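Local coordinates for protein putative thioesterase II (Thermobifida fusca, PDB 3BBJ) that probably hydrolyses acyl thioesters, such as acyl-CoA, with a fold built from two hotdog domains, at residues P28-N37 against L142-R150. Residues are numbered along the deposited sequence; the frame is centred on the assembly and turned at random.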
# COMPACT_ATOMS: atom_id res chain seq x y z
N PRO A 28 -2.33 -21.51 17.65
CA PRO A 28 -1.18 -20.98 18.40
C PRO A 28 0.18 -21.32 17.79
O PRO A 28 1.21 -20.77 18.21
CB PRO A 28 -1.34 -21.62 19.78
CG PRO A 28 -2.16 -22.83 19.56
CD PRO A 28 -3.08 -22.51 18.44
N GLY A 29 0.19 -22.26 16.85
CA GLY A 29 1.39 -22.59 16.08
C GLY A 29 1.90 -21.42 15.23
O GLY A 29 3.03 -21.44 14.75
N TYR A 30 1.05 -20.40 15.03
CA TYR A 30 1.41 -19.22 14.23
C TYR A 30 1.75 -18.03 15.11
O TYR A 30 1.83 -16.89 14.63
CB TYR A 30 0.29 -18.88 13.24
CG TYR A 30 0.14 -19.94 12.16
CD1 TYR A 30 -0.63 -21.08 12.37
CD2 TYR A 30 0.83 -19.84 10.95
CE1 TYR A 30 -0.76 -22.06 11.40
CE2 TYR A 30 0.72 -20.83 9.97
CZ TYR A 30 -0.08 -21.93 10.21
OH TYR A 30 -0.21 -22.92 9.27
N LEU A 31 2.00 -18.31 16.40
CA LEU A 31 2.38 -17.26 17.34
C LEU A 31 3.82 -16.94 17.09
O LEU A 31 4.62 -17.82 16.77
CB LEU A 31 2.20 -17.72 18.80
CG LEU A 31 0.79 -17.83 19.38
CD1 LEU A 31 0.85 -18.54 20.72
CD2 LEU A 31 0.08 -16.47 19.54
N ILE A 32 4.14 -15.65 17.19
CA ILE A 32 5.50 -15.18 17.09
C ILE A 32 5.97 -14.65 18.46
O ILE A 32 6.76 -13.72 18.54
CB ILE A 32 5.61 -14.05 16.01
CG1 ILE A 32 4.67 -12.89 16.32
CG2 ILE A 32 5.29 -14.58 14.65
CD1 ILE A 32 4.94 -11.66 15.47
N GLY A 33 5.52 -15.26 19.53
CA GLY A 33 5.67 -14.70 20.87
C GLY A 33 4.30 -14.80 21.51
O GLY A 33 3.72 -15.89 21.53
N THR A 34 3.78 -13.69 22.03
CA THR A 34 2.44 -13.68 22.63
C THR A 34 1.34 -13.28 21.63
O THR A 34 0.14 -13.46 21.90
CB THR A 34 2.38 -12.72 23.84
OG1 THR A 34 2.72 -11.39 23.43
CG2 THR A 34 3.31 -13.21 24.97
N ALA A 35 1.75 -12.74 20.48
CA ALA A 35 0.80 -12.33 19.44
C ALA A 35 0.87 -13.26 18.24
O ALA A 35 1.90 -13.83 17.94
CB ALA A 35 1.06 -10.89 19.01
N MSE A 36 -0.26 -13.38 17.55
CA MSE A 36 -0.30 -14.10 16.28
C MSE A 36 0.38 -13.33 15.16
O MSE A 36 0.30 -12.11 15.07
CB MSE A 36 -1.74 -14.31 15.89
CG MSE A 36 -2.48 -15.23 16.81
SE MSE A 36 -2.01 -17.02 16.35
CE MSE A 36 -2.58 -17.78 17.90
N ASN A 37 1.05 -14.06 14.28
CA ASN A 37 1.62 -13.47 13.06
C ASN A 37 0.50 -12.76 12.25
O ASN A 37 -0.62 -13.29 12.10
CB ASN A 37 2.31 -14.57 12.24
CG ASN A 37 2.61 -14.13 10.82
OD1 ASN A 37 1.83 -14.41 9.90
ND2 ASN A 37 3.73 -13.45 10.62
N LEU A 142 6.94 -22.29 22.17
CA LEU A 142 5.78 -21.93 21.39
C LEU A 142 5.18 -23.24 20.87
O LEU A 142 5.92 -24.17 20.52
CB LEU A 142 6.14 -20.97 20.25
CG LEU A 142 6.60 -19.59 20.73
CD1 LEU A 142 7.10 -18.73 19.53
CD2 LEU A 142 5.51 -18.85 21.59
N PRO A 143 3.84 -23.31 20.81
CA PRO A 143 3.13 -24.53 20.39
C PRO A 143 3.62 -25.05 19.04
O PRO A 143 3.62 -24.31 18.05
CB PRO A 143 1.67 -24.08 20.32
CG PRO A 143 1.60 -22.97 21.32
CD PRO A 143 2.88 -22.22 21.09
N ASP A 144 4.08 -26.29 19.04
CA ASP A 144 4.65 -26.94 17.86
C ASP A 144 5.77 -26.08 17.25
O ASP A 144 5.88 -25.96 16.04
CB ASP A 144 3.51 -27.31 16.89
CG ASP A 144 2.38 -28.11 17.60
OD1 ASP A 144 2.67 -28.86 18.55
OD2 ASP A 144 1.19 -27.98 17.23
N ASP A 145 6.58 -25.51 18.14
CA ASP A 145 7.74 -24.64 17.81
C ASP A 145 7.41 -23.29 17.15
O ASP A 145 8.28 -22.67 16.53
CB ASP A 145 8.82 -25.42 17.04
CG ASP A 145 9.37 -26.62 17.83
OD1 ASP A 145 9.25 -26.63 19.07
OD2 ASP A 145 9.91 -27.56 17.21
N GLY A 146 6.18 -22.82 17.35
CA GLY A 146 5.72 -21.52 16.89
C GLY A 146 5.92 -21.15 15.42
O GLY A 146 6.23 -22.00 14.58
N PHE A 147 5.75 -19.86 15.13
CA PHE A 147 5.70 -19.40 13.75
C PHE A 147 6.80 -19.94 12.82
O PHE A 147 6.51 -20.38 11.71
CB PHE A 147 5.67 -17.87 13.64
CG PHE A 147 5.53 -17.41 12.24
CD1 PHE A 147 4.30 -17.49 11.61
CD2 PHE A 147 6.63 -17.04 11.49
CE1 PHE A 147 4.15 -17.12 10.30
CE2 PHE A 147 6.49 -16.69 10.15
CZ PHE A 147 5.24 -16.72 9.57
N LEU A 148 8.05 -19.91 13.29
CA LEU A 148 9.21 -20.28 12.46
C LEU A 148 9.13 -21.69 11.86
O LEU A 148 9.81 -21.97 10.86
CB LEU A 148 10.52 -20.13 13.24
CG LEU A 148 11.05 -18.69 13.45
CD1 LEU A 148 12.18 -18.65 14.43
CD2 LEU A 148 11.49 -18.10 12.12
N ALA A 149 8.32 -22.55 12.48
CA ALA A 149 8.12 -23.94 12.03
C ALA A 149 6.93 -24.12 11.07
O ALA A 149 6.65 -25.24 10.63
CB ALA A 149 7.96 -24.87 13.24
N ARG A 150 6.25 -23.02 10.77
CA ARG A 150 5.08 -23.03 9.86
C ARG A 150 5.46 -22.79 8.38
O ARG A 150 4.69 -23.11 7.45
CB ARG A 150 4.08 -21.95 10.30
CG ARG A 150 3.59 -22.04 11.76
CD ARG A 150 2.71 -23.28 12.00
NE ARG A 150 3.50 -24.51 12.14
CZ ARG A 150 3.98 -25.00 13.28
NH1 ARG A 150 3.77 -24.40 14.45
NH2 ARG A 150 4.69 -26.11 13.26
O HOH W 1 1.77 -23.81 8.17
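Phe147 packs against Ile32 and Asn37 where loops from the two halves of this double-hotdog protein, a putative thioesterase, are joined by side-chain packing and two hydrogen bonds to backbone carbonyls. The residues 28-37 lead into helix 38-51 of the N-terminal hotdog, and 142-150 into strand 151-155 of the C-terminal one. A chi1 of -176° turns the Phe147 ring away from its own N, and Asn37 ND2 stacks over one face, offset toward the rim, the two planes 21° apart and Asn37 CG 3.4 Å from Phe147 CE1. Asn37 OD1 meanwhile caps helix 38-51 at Tyr40 N. On that same side of the ring, Ile32 CG2 comes alongside Phe147 CB at 3.5 Å, and Leu197 of helix 191-198 touches both Phe147 and Asn37. Next to this packing, Phe147 N donates to Leu31 O (2.9 Å). Nearby, Arg150 CD sits over the centre of the Tyr30 ring in a CH-pi contact, 3.6 Å from the centroid. Arg150 folds back at chi2 and chi3, bringing its guanidinium to the polar edge: NH1 reaches Gly29 O at 3.1 Å, tilted 25° from the carbonyl plane, while NE pairs with Asp184. A leucine in place of Arg150 would probably leave Asp184 without this charged mate, and Asp144 O and Gly29 O without its N-H donors. NH1 and NH2 both grip Asp144 O, NH2 at 3.0 Å.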